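PDB 5CEC: Bd3459 from Bdellovibrio bacteriovorus, which is a predatory endopeptidase of the S13 peptidase family, probably cutting peptidoglycan peptides, and is bound in this complex by the ankyrin-repeat immunity protein Bd3460. Local coordinates for residues Leu41-His46 with Gln57-Lys62; Lys93-Pro98 with Phe224-Lys229; Tyr104-Glu109 with Thr134-Leu139; Phe380-His385 with Asn404-Leu409. The protein carries 1 engineered substitution. All coordinates share one frame; numbering follows the deposited sequence.

Contact 1 (Leu41-His46 with Gln57-Lys62); sequences LNSMCH and QGDDNK
His-46 and Gln-57 form an antiparallel hydrogen-bonded pair, with His-46 N to Gln-57 O at 2.8 Å and Gln-57 N to His-46 O at 2.9 Å; Cys-45 and Gly-58 follow as a non-hydrogen-bonded pair. Beyond Gly-58 the chain bends into a type I turn from Asp-59 to Lys-62. Beside a weak backbone bond from Asp-59 N to Met-44 O, the Asp-59 carboxylate adds two links. Its OD2 accepts from Met-44 N at 2.9 Å, nearly straight at the hydrogen (168°). Its OD1 accepts from Ser-43 OG at 2.8 Å. Each donor meets the syn side of its oxygen, somewhat out of plane. Asn-61 N reaches OD1 on the anti side, so three bonds fix the rotation of the group. At the other end, a chi1 of 70° tucks the His-46 imidazole back over the main chain and brings one ring face onto Gln-57 CB, a CH-pi contact 3.7 Å from the centroid. Lys-62 NZ curls back to Gly-58 O and Asp-59 O, above both carbonyl planes. Cys-45 is disulfide-bonded to Cys-307 of helix 307-322. This is a beta hairpin at the edge of an antiparallel sheet, continued by an Asx turn at Asp-59.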
loop_
_atom_site.group_PDB
_atom_site.type_symbol
_atom_site.label_atom_id
_atom_site.label_comp_id
_atom_site.label_asym_id
_atom_site.label_seq_id
_atom_site.Cartn_x
_atom_site.Cartn_y
_atom_site.Cartn_z
ATOM N N LEU A 41 1.217 -1.578 -22.503
ATOM C CA LEU A 41 0.713 -0.298 -22.057
ATOM C C LEU A 41 -0.719 -0.073 -22.524
ATOM O O LEU A 41 -1.039 -0.276 -23.679
ATOM C CB LEU A 41 1.608 0.809 -22.583
ATOM C CG LEU A 41 1.269 2.222 -22.121
ATOM C CD1 LEU A 41 1.413 2.428 -20.610
ATOM C CD2 LEU A 41 2.146 3.200 -22.884
ATOM N N ASN A 42 -1.583 0.358 -21.604
ATOM C CA ASN A 42 -2.887 0.916 -21.980
ATOM C C ASN A 42 -2.703 2.393 -22.299
ATOM O O ASN A 42 -2.987 2.825 -23.405
ATOM C CB ASN A 42 -3.914 0.726 -20.864
ATOM C CG ASN A 42 -4.463 -0.674 -20.800
ATOM O OD1 ASN A 42 -4.507 -1.368 -21.815
ATOM N ND2 ASN A 42 -4.876 -1.113 -19.589
ATOM N N SER A 43 -2.213 3.168 -21.334
ATOM C CA SER A 43 -1.902 4.577 -21.569
ATOM C C SER A 43 -0.950 5.139 -20.543
ATOM O O SER A 43 -1.002 4.757 -19.389
ATOM C CB SER A 43 -3.189 5.422 -21.573
ATOM O OG SER A 43 -2.960 6.759 -21.947
ATOM N N MET A 44 -0.123 6.097 -20.981
ATOM C CA MET A 44 0.682 6.928 -20.092
ATOM C C MET A 44 0.512 8.364 -20.478
ATOM O O MET A 44 0.509 8.727 -21.662
ATOM C CB MET A 44 2.173 6.550 -20.151
ATOM C CG MET A 44 3.057 7.398 -19.262
ATOM S SD MET A 44 4.743 6.775 -19.186
ATOM C CE MET A 44 5.462 7.909 -18.005
ATOM N N CYS A 45 0.434 9.195 -19.463
ATOM C CA CYS A 45 0.298 10.628 -19.686
ATOM C C CYS A 45 1.077 11.383 -18.585
ATOM O O CYS A 45 1.416 10.826 -17.541
ATOM C CB CYS A 45 -1.220 11.061 -19.817
ATOM S SG CYS A 45 -2.194 10.558 -18.374
ATOM N N HIS A 46 1.355 12.652 -18.833
ATOM C CA HIS A 46 2.060 13.487 -17.886
ATOM C C HIS A 46 1.757 14.971 -18.113
ATOM O O HIS A 46 1.306 15.351 -19.185
ATOM C CB HIS A 46 3.565 13.236 -17.955
ATOM C CG HIS A 46 4.224 13.721 -19.198
ATOM N ND1 HIS A 46 4.288 12.982 -20.349
ATOM C CD2 HIS A 46 4.835 14.900 -19.469
ATOM C CE1 HIS A 46 4.952 13.658 -21.266
ATOM N NE2 HIS A 46 5.281 14.835 -20.764
ATOM N N GLN A 57 -0.034 15.810 -21.740
ATOM C CA GLN A 57 0.782 15.147 -22.753
ATOM C C GLN A 57 0.614 13.640 -22.586
ATOM O O GLN A 57 0.615 13.141 -21.477
ATOM C CB GLN A 57 2.266 15.486 -22.537
ATOM C CG GLN A 57 2.574 16.976 -22.473
ATOM C CD GLN A 57 2.051 17.700 -23.675
ATOM O OE1 GLN A 57 2.254 17.252 -24.805
ATOM N NE2 GLN A 57 1.352 18.815 -23.449
ATOM N N GLY A 58 0.527 12.910 -23.686
ATOM C CA GLY A 58 0.538 11.459 -23.607
ATOM C C GLY A 58 0.021 10.890 -24.887
ATOM O O GLY A 58 -0.224 11.631 -25.837
ATOM N N ASP A 59 -0.159 9.574 -24.887
ATOM C CA ASP A 59 -0.589 8.850 -26.077
ATOM C C ASP A 59 -2.076 9.034 -26.451
ATOM O O ASP A 59 -2.832 9.657 -25.729
ATOM C CB ASP A 59 -0.220 7.354 -25.944
ATOM C CG ASP A 59 -0.829 6.709 -24.726
ATOM O OD1 ASP A 59 -2.086 6.739 -24.608
ATOM O OD2 ASP A 59 -0.054 6.152 -23.884
ATOM N N ASP A 60 -2.483 8.465 -27.598
ATOM C CA ASP A 60 -3.885 8.584 -28.074
ATOM C C ASP A 60 -4.912 7.869 -27.247
ATOM O O ASP A 60 -6.108 8.118 -27.446
ATOM C CB ASP A 60 -4.047 8.107 -29.511
ATOM C CG ASP A 60 -3.448 9.033 -30.499
ATOM O OD1 ASP A 60 -3.001 10.165 -30.171
ATOM O OD2 ASP A 60 -3.446 8.592 -31.650
ATOM N N ASN A 61 -4.466 7.024 -26.298
ATOM C CA ASN A 61 -5.401 6.366 -25.425
ATOM C C ASN A 61 -5.565 7.083 -24.128
ATOM O O ASN A 61 -6.237 6.572 -23.264
ATOM C CB ASN A 61 -5.000 4.911 -25.252
ATOM C CG ASN A 61 -4.979 4.213 -26.566
ATOM O OD1 ASN A 61 -3.930 4.085 -27.168
ATOM N ND2 ASN A 61 -6.164 3.954 -27.113
ATOM N N LYS A 62 -5.039 8.320 -24.017
ATOM C CA LYS A 62 -5.116 9.049 -22.732
ATOM C C LYS A 62 -6.537 9.454 -22.318
ATOM O O LYS A 62 -6.770 9.814 -21.164
ATOM C CB LYS A 62 -4.166 10.258 -22.714
ATOM C CG LYS A 62 -4.504 11.388 -23.680
ATOM C CD LYS A 62 -3.377 12.424 -23.662
ATOM C CE LYS A 62 -3.482 13.430 -24.777
ATOM N NZ LYS A 62 -3.245 12.804 -26.106
HETATM O O HOH W 1 -1.021 3.472 -25.521
#

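Contact 2 (Lys93-Pro98 with Phe224-Lys229); sequences KLHVTP and FQKNEK
His-95 meets Phe-224 by one face of its imidazole. The side chain can be followed outward from its CB, which lies 3.8 Å from Phe-224 CZ. CG is next, also 3.8 Å from Phe-224 CZ. Its position anti to the carbonyl carbon (chi1 -61°) turns the ring toward the loop. Over the centre of the imidazole stands Phe-224 CE2; CD2 and CE1, like CG, lie against it. The edge of the phenyl ring is thus directed at the imidazole face, with centroids 4.9 Å apart and planes at 51°, a tilted edge-to-face pair. ND1 has Lys-226 CD at 4.1 Å, the lysine chain crossing at about a right angle. The tip, NE2, is hydrogen-bonded to Glu-109 on the next strand. Strand 91-98 belongs to a mixed sheet, and segment 224-229 is part of the loop that links its strands 212-218 and 231-236. No hydrogen bond joins the two segments. The loop is shaped from within by an Asx turn, in which Asn-227 OD1 accepts from Lys-229 N at 2.7 Å. Asn-227 lies across Thr-97, with CB 3.6 Å from Thr-97 OG1 and ND2 3.8 Å from Thr-97 CG2. Lys-226 also approaches a bound sulfate, probably from the crystallisation liquor. At the end of the strand, Lys-229 NZ comes to 3.5 Å from Pro-98 CG.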
loop_
_atom_site.group_PDB
_atom_site.type_symbol
_atom_site.label_atom_id
_atom_site.label_comp_id
_atom_site.label_asym_id
_atom_site.label_seq_id
_atom_site.Cartn_x
_atom_site.Cartn_y
_atom_site.Cartn_z
ATOM N N LYS A 93 -17.180 10.579 20.370
ATOM C CA LYS A 93 -17.578 11.084 21.671
ATOM C C LYS A 93 -17.964 9.942 22.599
ATOM O O LYS A 93 -18.606 8.975 22.198
ATOM C CB LYS A 93 -18.725 12.082 21.501
ATOM C CG LYS A 93 -18.296 13.334 20.764
ATOM C CD LYS A 93 -19.474 14.278 20.537
ATOM C CE LYS A 93 -18.977 15.676 20.178
ATOM N NZ LYS A 93 -20.080 16.670 20.147
ATOM N N LEU A 94 -17.492 10.015 23.828
ATOM C CA LEU A 94 -17.856 9.061 24.855
ATOM C C LEU A 94 -18.675 9.837 25.881
ATOM O O LEU A 94 -18.217 10.827 26.447
ATOM C CB LEU A 94 -16.612 8.485 25.497
ATOM C CG LEU A 94 -16.016 7.235 24.839
ATOM C CD1 LEU A 94 -15.458 7.550 23.485
ATOM C CD2 LEU A 94 -14.955 6.669 25.767
ATOM N N HIS A 95 -19.857 9.347 26.156
ATOM C CA HIS A 95 -20.742 9.917 27.158
ATOM C C HIS A 95 -20.610 9.062 28.399
ATOM O O HIS A 95 -20.999 7.908 28.369
ATOM C CB HIS A 95 -22.163 9.930 26.614
ATOM C CG HIS A 95 -22.307 10.747 25.375
ATOM N ND1 HIS A 95 -22.643 12.079 25.428
ATOM C CD2 HIS A 95 -22.123 10.456 24.061
ATOM C CE1 HIS A 95 -22.705 12.566 24.203
ATOM N NE2 HIS A 95 -22.389 11.605 23.353
ATOM N N VAL A 96 -19.986 9.618 29.438
ATOM C CA VAL A 96 -19.503 8.850 30.589
ATOM C C VAL A 96 -20.303 9.201 31.826
ATOM O O VAL A 96 -20.326 10.385 32.219
ATOM C CB VAL A 96 -18.005 9.120 30.853
ATOM C CG1 VAL A 96 -17.504 8.277 32.011
ATOM C CG2 VAL A 96 -17.184 8.860 29.586
ATOM N N THR A 97 -20.900 8.201 32.472
ATOM C CA THR A 97 -21.700 8.430 33.681
ATOM C C THR A 97 -21.237 7.504 34.809
ATOM O O THR A 97 -21.162 6.285 34.594
ATOM C CB THR A 97 -23.190 8.116 33.409
ATOM O OG1 THR A 97 -23.631 8.840 32.253
ATOM C CG2 THR A 97 -24.051 8.522 34.612
ATOM N N PRO A 98 -20.935 8.060 35.997
ATOM C CA PRO A 98 -20.558 7.168 37.109
ATOM C C PRO A 98 -21.743 6.324 37.587
ATOM O O PRO A 98 -22.881 6.766 37.489
ATOM C CB PRO A 98 -20.072 8.121 38.199
ATOM C CG PRO A 98 -20.558 9.456 37.818
ATOM C CD PRO A 98 -20.952 9.483 36.386
ATOM N N PHE A 224 -30.641 7.688 21.531
ATOM C CA PHE A 224 -29.750 7.827 22.674
ATOM C C PHE A 224 -30.180 9.009 23.520
ATOM O O PHE A 224 -30.385 10.109 23.001
ATOM C CB PHE A 224 -28.308 8.018 22.239
ATOM C CG PHE A 224 -27.394 8.411 23.366
ATOM C CD1 PHE A 224 -27.206 7.565 24.443
ATOM C CD2 PHE A 224 -26.771 9.652 23.371
ATOM C CE1 PHE A 224 -26.377 7.936 25.500
ATOM C CE2 PHE A 224 -25.944 10.026 24.416
ATOM C CZ PHE A 224 -25.749 9.165 25.479
ATOM N N GLN A 225 -30.273 8.776 24.824
ATOM C CA GLN A 225 -30.657 9.809 25.767
ATOM C C GLN A 225 -29.493 10.039 26.718
ATOM O O GLN A 225 -29.246 9.188 27.585
ATOM C CB GLN A 225 -31.900 9.350 26.550
ATOM C CG GLN A 225 -32.467 10.414 27.481
ATOM C CD GLN A 225 -32.630 11.739 26.766
ATOM O OE1 GLN A 225 -31.903 12.702 27.021
ATOM N NE2 GLN A 225 -33.539 11.769 25.811
ATOM N N LYS A 226 -28.756 11.144 26.560
ATOM C CA LYS A 226 -27.613 11.358 27.478
ATOM C C LYS A 226 -28.126 11.639 28.878
ATOM O O LYS A 226 -29.092 12.383 29.068
ATOM C CB LYS A 226 -26.547 12.381 27.002
ATOM C CG LYS A 226 -26.770 13.871 27.229
ATOM C CD LYS A 226 -25.568 14.647 26.689
ATOM C CE LYS A 226 -25.808 16.142 26.621
ATOM N NZ LYS A 226 -25.970 16.699 27.976
ATOM N N ASN A 227 -27.485 10.994 29.844
ATOM C CA ASN A 227 -27.818 11.143 31.258
ATOM C C ASN A 227 -27.497 12.570 31.739
ATOM O O ASN A 227 -26.504 13.173 31.324
ATOM C CB ASN A 227 -27.055 10.076 32.051
ATOM C CG ASN A 227 -27.498 9.968 33.505
ATOM O OD1 ASN A 227 -27.578 10.961 34.230
ATOM N ND2 ASN A 227 -27.749 8.741 33.948
ATOM N N GLU A 228 -28.339 13.125 32.607
ATOM C CA GLU A 228 -28.063 14.462 33.143
ATOM C C GLU A 228 -26.706 14.502 33.879
ATOM O O GLU A 228 -26.026 15.515 33.868
ATOM C CB GLU A 228 -29.216 14.941 34.047
ATOM C CG GLU A 228 -29.057 16.361 34.598
ATOM C CD GLU A 228 -28.903 17.416 33.507
ATOM O OE1 GLU A 228 -29.801 17.511 32.643
ATOM O OE2 GLU A 228 -27.887 18.152 33.512
ATOM N N LYS A 229 -26.313 13.373 34.458
ATOM C CA LYS A 229 -25.068 13.211 35.217
ATOM C C LYS A 229 -23.863 12.785 34.354
ATOM O O LYS A 229 -22.774 12.522 34.878
ATOM C CB LYS A 229 -25.324 12.100 36.240
ATOM C CG LYS A 229 -24.323 11.948 37.356
ATOM C CD LYS A 229 -24.905 11.181 38.547
ATOM C CE LYS A 229 -23.810 10.654 39.472
ATOM N NZ LYS A 229 -22.663 11.590 39.657
#

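Contact 3 (Tyr104-Glu109 with Thr134-Leu139); sequences YDIHIE and TKIEKL
Tyr-104 and Ile-136, and then Ile-106 and Leu-139, pair two parallel strands in a mixed sheet. The strands are the two ends of a beta-alpha-beta crossover, with helix 118-130 between them. The register slips by one residue between the two pairs, which is a beta bulge, and the chain turns a corner at Glu-137. Backbone bonds hold both sides of the slip. Glu-137 N gives to Tyr-104 O at 2.8 Å, and Ile-106 N gives to Lys-138 O at 2.9 Å. Tyr-104 N reaches Lys-135 O at a longer 3.2 Å. At the bulge Asp-105 adds a side-chain link. Its OD1 takes a weak bond from Lys-138 N at 3.1 Å, bent at the hydrogen (133°). The same oxygen lies close to Glu-137 CB. Asp-105 and Glu-137 run side by side in the same direction, but their carboxylate oxygens stay well apart. On the face with Tyr-104 and Ile-106 the contact is apolar. A chi2 of -178° stretches Ile-106 CD1 out to Ile-136 CD1 at 3.8 Å, the two side chains crossing at about a right angle. Leu-139 CD1 lies 3.9 Å from Ile-106 CB and 4.0 Å from Ile-108 CD1, so one methyl bridges two isoleucines. Helix 118-130 packs on this face through Leu-128 against Ile-106, while strand 91-98 pairs antiparallel along the other edge of strand 104-109.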
loop_
_atom_site.group_PDB
_atom_site.type_symbol
_atom_site.label_atom_id
_atom_site.label_comp_id
_atom_site.label_asym_id
_atom_site.label_seq_id
_atom_site.Cartn_x
_atom_site.Cartn_y
_atom_site.Cartn_z
ATOM N N TYR A 104 -18.470 2.809 35.569
ATOM C CA TYR A 104 -19.018 3.831 34.686
ATOM C C TYR A 104 -19.859 3.186 33.621
ATOM O O TYR A 104 -19.577 2.058 33.202
ATOM C CB TYR A 104 -17.909 4.614 34.016
ATOM C CG TYR A 104 -17.101 5.420 34.985
ATOM C CD1 TYR A 104 -16.012 4.865 35.658
ATOM C CD2 TYR A 104 -17.424 6.749 35.250
ATOM C CE1 TYR A 104 -15.266 5.608 36.557
ATOM C CE2 TYR A 104 -16.682 7.482 36.155
ATOM C CZ TYR A 104 -15.609 6.908 36.803
ATOM O OH TYR A 104 -14.874 7.652 37.706
ATOM N N ASP A 105 -20.903 3.897 33.207
ATOM C CA ASP A 105 -21.602 3.604 31.959
ATOM C C ASP A 105 -21.036 4.498 30.883
ATOM O O ASP A 105 -20.782 5.691 31.128
ATOM C CB ASP A 105 -23.109 3.861 32.071
ATOM C CG ASP A 105 -23.829 2.834 32.922
ATOM O OD1 ASP A 105 -23.319 1.705 33.127
ATOM O OD2 ASP A 105 -24.940 3.179 33.383
ATOM N N ILE A 106 -20.838 3.942 29.686
ATOM C CA ILE A 106 -20.271 4.703 28.587
ATOM C C ILE A 106 -21.063 4.453 27.332
ATOM O O ILE A 106 -21.239 3.310 26.932
ATOM C CB ILE A 106 -18.801 4.392 28.333
ATOM C CG1 ILE A 106 -17.980 4.716 29.588
ATOM C CG2 ILE A 106 -18.278 5.196 27.139
ATOM C CD1 ILE A 106 -16.495 4.488 29.438
ATOM N N HIS A 107 -21.510 5.527 26.690
ATOM C CA HIS A 107 -22.108 5.436 25.364
ATOM C C HIS A 107 -21.160 6.047 24.345
ATOM O O HIS A 107 -20.755 7.195 24.507
ATOM C CB HIS A 107 -23.450 6.159 25.267
ATOM C CG HIS A 107 -24.018 6.199 23.876
ATOM N ND1 HIS A 107 -24.582 5.098 23.268
ATOM C CD2 HIS A 107 -24.095 7.205 22.973
ATOM C CE1 HIS A 107 -25.021 5.442 22.071
ATOM N NE2 HIS A 107 -24.715 6.703 21.857
ATOM N N ILE A 108 -20.793 5.291 23.310
ATOM C CA ILE A 108 -19.965 5.799 22.213
ATOM C C ILE A 108 -20.833 6.376 21.084
ATOM O O ILE A 108 -21.604 5.660 20.441
ATOM C CB ILE A 108 -19.030 4.726 21.647
ATOM C CG1 ILE A 108 -18.101 4.163 22.744
ATOM C CG2 ILE A 108 -18.206 5.310 20.515
ATOM C CD1 ILE A 108 -17.283 2.970 22.308
ATOM N N GLU A 109 -20.737 7.683 20.902
ATOM C CA GLU A 109 -21.343 8.392 19.807
ATOM C C GLU A 109 -20.288 8.451 18.718
ATOM O O GLU A 109 -19.306 9.201 18.811
ATOM C CB GLU A 109 -21.795 9.788 20.281
ATOM C CG GLU A 109 -22.288 10.686 19.149
ATOM C CD GLU A 109 -22.658 12.090 19.604
ATOM O OE1 GLU A 109 -22.530 12.398 20.805
ATOM O OE2 GLU A 109 -23.050 12.913 18.745
ATOM N N THR A 134 -11.574 1.828 34.821
ATOM C CA THR A 134 -11.106 0.452 34.658
ATOM C C THR A 134 -12.234 -0.560 34.526
ATOM O O THR A 134 -11.992 -1.695 34.085
ATOM C CB THR A 134 -10.240 0.003 35.856
ATOM O OG1 THR A 134 -10.993 0.142 37.064
ATOM C CG2 THR A 134 -8.999 0.828 35.945
ATOM N N LYS A 135 -13.427 -0.177 34.974
ATOM C CA LYS A 135 -14.599 -1.035 34.934
ATOM C C LYS A 135 -15.722 -0.256 34.308
ATOM O O LYS A 135 -16.060 0.825 34.786
ATOM C CB LYS A 135 -14.985 -1.460 36.352
ATOM C CG LYS A 135 -14.033 -2.482 36.945
ATOM C CD LYS A 135 -14.213 -2.642 38.457
ATOM C CE LYS A 135 -12.966 -3.237 39.124
ATOM N NZ LYS A 135 -11.773 -2.328 39.094
ATOM N N ILE A 136 -16.305 -0.833 33.274
ATOM C CA ILE A 136 -17.456 -0.286 32.583
ATOM C C ILE A 136 -18.610 -1.247 32.791
ATOM O O ILE A 136 -18.513 -2.452 32.503
ATOM C CB ILE A 136 -17.193 -0.113 31.078
ATOM C CG1 ILE A 136 -16.030 0.862 30.855
ATOM C CG2 ILE A 136 -18.448 0.373 30.362
ATOM C CD1 ILE A 136 -15.463 0.881 29.445
ATOM N N GLU A 137 -19.716 -0.726 33.290
ATOM C CA GLU A 137 -20.876 -1.542 33.556
ATOM C C GLU A 137 -21.630 -1.775 32.254
ATOM O O GLU A 137 -21.720 -2.896 31.797
ATOM C CB GLU A 137 -21.761 -0.858 34.605
ATOM C CG GLU A 137 -22.960 -1.687 35.001
ATOM C CD GLU A 137 -22.549 -2.972 35.681
ATOM O OE1 GLU A 137 -21.835 -2.908 36.728
ATOM O OE2 GLU A 137 -22.940 -4.032 35.152
ATOM N N LYS A 138 -22.089 -0.705 31.621
ATOM C CA LYS A 138 -22.799 -0.787 30.372
ATOM C C LYS A 138 -22.032 0.053 29.344
ATOM O O LYS A 138 -21.803 1.247 29.529
ATOM C CB LYS A 138 -24.237 -0.319 30.532
ATOM C CG LYS A 138 -25.080 -0.475 29.291
ATOM C CD LYS A 138 -26.568 -0.279 29.555
ATOM C CE LYS A 138 -26.885 1.135 30.005
ATOM N NZ LYS A 138 -28.361 1.351 30.090
ATOM N N LEU A 139 -21.562 -0.621 28.304
ATOM C CA LEU A 139 -20.964 0.016 27.150
ATOM C C LEU A 139 -21.929 -0.046 25.995
ATOM O O LEU A 139 -22.280 -1.129 25.536
ATOM C CB LEU A 139 -19.641 -0.643 26.780
ATOM C CG LEU A 139 -18.922 -0.073 25.558
ATOM C CD1 LEU A 139 -18.546 1.387 25.793
ATOM C CD2 LEU A 139 -17.696 -0.908 25.198
#

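Contact 4 (Phe380-His385 with Asn404-Leu409); sequences FAVLMH and NKVSQL
Val-406 and Phe-380 have the most surface buried here, with Lys-405 next. Val-406 CG2 comes to 3.7 Å from Phe-380 CE1, and Val-406 CG1 lies over one face of the ring, toward its rim. The two side chains cross at about a right angle. A chi1 of 74° turns one face of the Phe-380 ring to the Val-406 methyls. CD2 of Leu-409, three residues after Val-406 on the helix, touches Phe-380 CB at 3.9 Å. Val-406 CG2 also meets Val-382 CG2 at 4.0 Å, so this methyl fits between two side chains of the strand. Lys-405 CD lies 4.2 Å from Val-382 CG1, and Lys-405 CE lies 4.2 Å from Met-384 SD. No hydrogen bond crosses the contact. The segment axes pass 9.8 Å apart at 152°, so the helix runs roughly antiparallel to the strand. Helix 394-411 packs on one face of the antiparallel sheet, through the alternate residues Phe-380, Val-382 and Met-384. Strand 376-385 lies between strands 40-48 and 364-373. Another side of the helix meets the immunity protein: Tyr-174 of Bd3460 packs on Asn-404, Ser-407 and Gln-408, and Gln-408 NE2 is hydrogen-bonded to Ala-207 O of Bd3460.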
loop_
_atom_site.group_PDB
_atom_site.type_symbol
_atom_site.label_atom_id
_atom_site.label_comp_id
_atom_site.label_asym_id
_atom_site.label_seq_id
_atom_site.Cartn_x
_atom_site.Cartn_y
_atom_site.Cartn_z
ATOM N N PHE A 380 2.269 12.398 -13.345
ATOM C CA PHE A 380 2.234 11.306 -14.300
ATOM C C PHE A 380 1.210 10.267 -13.900
ATOM O O PHE A 380 0.833 10.164 -12.734
ATOM C CB PHE A 380 3.631 10.639 -14.392
ATOM C CG PHE A 380 3.978 9.795 -13.199
ATOM C CD1 PHE A 380 3.591 8.471 -13.151
ATOM C CD2 PHE A 380 4.617 10.345 -12.086
ATOM C CE1 PHE A 380 3.857 7.705 -12.029
ATOM C CE2 PHE A 380 4.858 9.590 -10.972
ATOM C CZ PHE A 380 4.486 8.276 -10.951
ATOM N N ALA A 381 0.806 9.482 -14.886
ATOM C CA ALA A 381 0.025 8.266 -14.651
ATOM C C ALA A 381 0.369 7.242 -15.702
ATOM O O ALA A 381 0.504 7.577 -16.891
ATOM C CB ALA A 381 -1.457 8.521 -14.601
ATOM N N VAL A 382 0.559 6.002 -15.247
ATOM C CA VAL A 382 0.866 4.877 -16.145
ATOM C C VAL A 382 -0.137 3.768 -15.892
ATOM O O VAL A 382 -0.253 3.293 -14.754
ATOM C CB VAL A 382 2.294 4.306 -15.925
ATOM C CG1 VAL A 382 2.645 3.307 -17.014
ATOM C CG2 VAL A 382 3.336 5.407 -15.846
ATOM N N LEU A 383 -0.863 3.394 -16.952
ATOM C CA LEU A 383 -1.911 2.389 -16.870
ATOM C C LEU A 383 -1.469 1.231 -17.751
ATOM O O LEU A 383 -1.451 1.365 -18.969
ATOM C CB LEU A 383 -3.259 2.942 -17.312
ATOM C CG LEU A 383 -3.698 4.234 -16.620
ATOM C CD1 LEU A 383 -5.020 4.708 -17.207
ATOM C CD2 LEU A 383 -3.814 4.083 -15.132
ATOM N N MET A 384 -1.061 0.108 -17.143
ATOM C CA MET A 384 -0.661 -1.096 -17.897
ATOM C C MET A 384 -1.780 -2.091 -17.883
ATOM O O MET A 384 -2.538 -2.184 -16.928
ATOM C CB MET A 384 0.559 -1.777 -17.305
ATOM C CG MET A 384 1.797 -0.922 -17.160
ATOM S SD MET A 384 2.547 -0.427 -18.723
ATOM C CE MET A 384 3.041 -1.995 -19.391
ATOM N N HIS A 385 -1.805 -2.858 -18.960
ATOM C CA HIS A 385 -2.591 -4.059 -19.070
ATOM C C HIS A 385 -1.780 -5.289 -18.630
ATOM O O HIS A 385 -0.619 -5.421 -18.971
ATOM C CB HIS A 385 -3.018 -4.249 -20.528
ATOM C CG HIS A 385 -3.601 -5.575 -20.753
ATOM N ND1 HIS A 385 -4.894 -5.866 -20.400
ATOM C CD2 HIS A 385 -3.022 -6.747 -21.116
ATOM C CE1 HIS A 385 -5.095 -7.171 -20.567
ATOM N NE2 HIS A 385 -3.974 -7.712 -20.994
ATOM N N ASN A 404 10.548 1.752 -15.248
ATOM C CA ASN A 404 11.434 2.218 -16.326
ATOM C C ASN A 404 10.827 3.365 -17.092
ATOM O O ASN A 404 11.557 4.286 -17.459
ATOM C CB ASN A 404 11.853 1.060 -17.236
ATOM C CG ASN A 404 12.755 0.024 -16.519
ATOM O OD1 ASN A 404 13.250 0.256 -15.422
ATOM N ND2 ASN A 404 12.989 -1.073 -17.151
ATOM N N LYS A 405 9.517 3.333 -17.316
ATOM C CA LYS A 405 8.857 4.461 -18.024
ATOM C C LYS A 405 8.902 5.749 -17.184
ATOM O O LYS A 405 9.146 6.861 -17.704
ATOM C CB LYS A 405 7.403 4.111 -18.367
ATOM C CG LYS A 405 7.262 3.095 -19.497
ATOM C CD LYS A 405 5.825 2.684 -19.687
ATOM C CE LYS A 405 5.653 1.554 -20.662
ATOM N NZ LYS A 405 6.110 1.965 -22.027
ATOM N N VAL A 406 8.668 5.621 -15.880
ATOM C CA VAL A 406 8.751 6.804 -15.016
ATOM C C VAL A 406 10.202 7.295 -14.935
ATOM O O VAL A 406 10.459 8.509 -14.969
ATOM C CB VAL A 406 8.152 6.526 -13.625
ATOM C CG1 VAL A 406 8.316 7.739 -12.710
ATOM C CG2 VAL A 406 6.695 6.141 -13.797
ATOM N N SER A 407 11.156 6.370 -14.886
ATOM C CA SER A 407 12.568 6.754 -14.836
ATOM C C SER A 407 12.959 7.505 -16.111
ATOM O O SER A 407 13.694 8.505 -16.069
ATOM C CB SER A 407 13.444 5.526 -14.644
ATOM O OG SER A 407 13.150 4.907 -13.420
ATOM N N GLN A 408 12.449 7.045 -17.251
ATOM C CA GLN A 408 12.713 7.708 -18.541
ATOM C C GLN A 408 12.173 9.134 -18.506
ATOM O O GLN A 408 12.854 10.066 -18.973
ATOM C CB GLN A 408 12.083 6.911 -19.691
ATOM C CG GLN A 408 12.405 7.428 -21.087
ATOM C CD GLN A 408 13.900 7.399 -21.398
ATOM O OE1 GLN A 408 14.611 6.456 -21.068
ATOM N NE2 GLN A 408 14.379 8.446 -22.029
ATOM N N LEU A 409 10.956 9.304 -17.977
ATOM C CA LEU A 409 10.377 10.639 -17.842
ATOM C C LEU A 409 11.258 11.575 -17.010
ATOM O O LEU A 409 11.477 12.753 -17.359
ATOM C CB LEU A 409 8.945 10.553 -17.274
ATOM C CG LEU A 409 8.235 11.878 -17.005
ATOM C CD1 LEU A 409 8.005 12.668 -18.295
ATOM C CD2 LEU A 409 6.911 11.623 -16.309
#

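How the contacts relate
The contacts form two close pairs on opposite sides of the chain's centre. Contacts 1 and 4 have centres 9 Å apart and share one antiparallel sheet, where Ser-43 O meets Leu-383 N at 2.8 Å. Contacts 2 and 3 also have centres 9 Å apart and share the mixed sheet, where Thr-97 O meets Asp-105 N at 2.8 Å. Contact 3 is nested inside the loop closed by contact 2. Centres of the two pairs are 52 to 57 Å apart. Ser-70 and Lys-73 fit the Ser-x-x-Lys motif of this family and are probably catalytic; Ile-71 between them touches Leu-383 of contact 4. Of these four contacts, only contact 4 is touched by Bd3460.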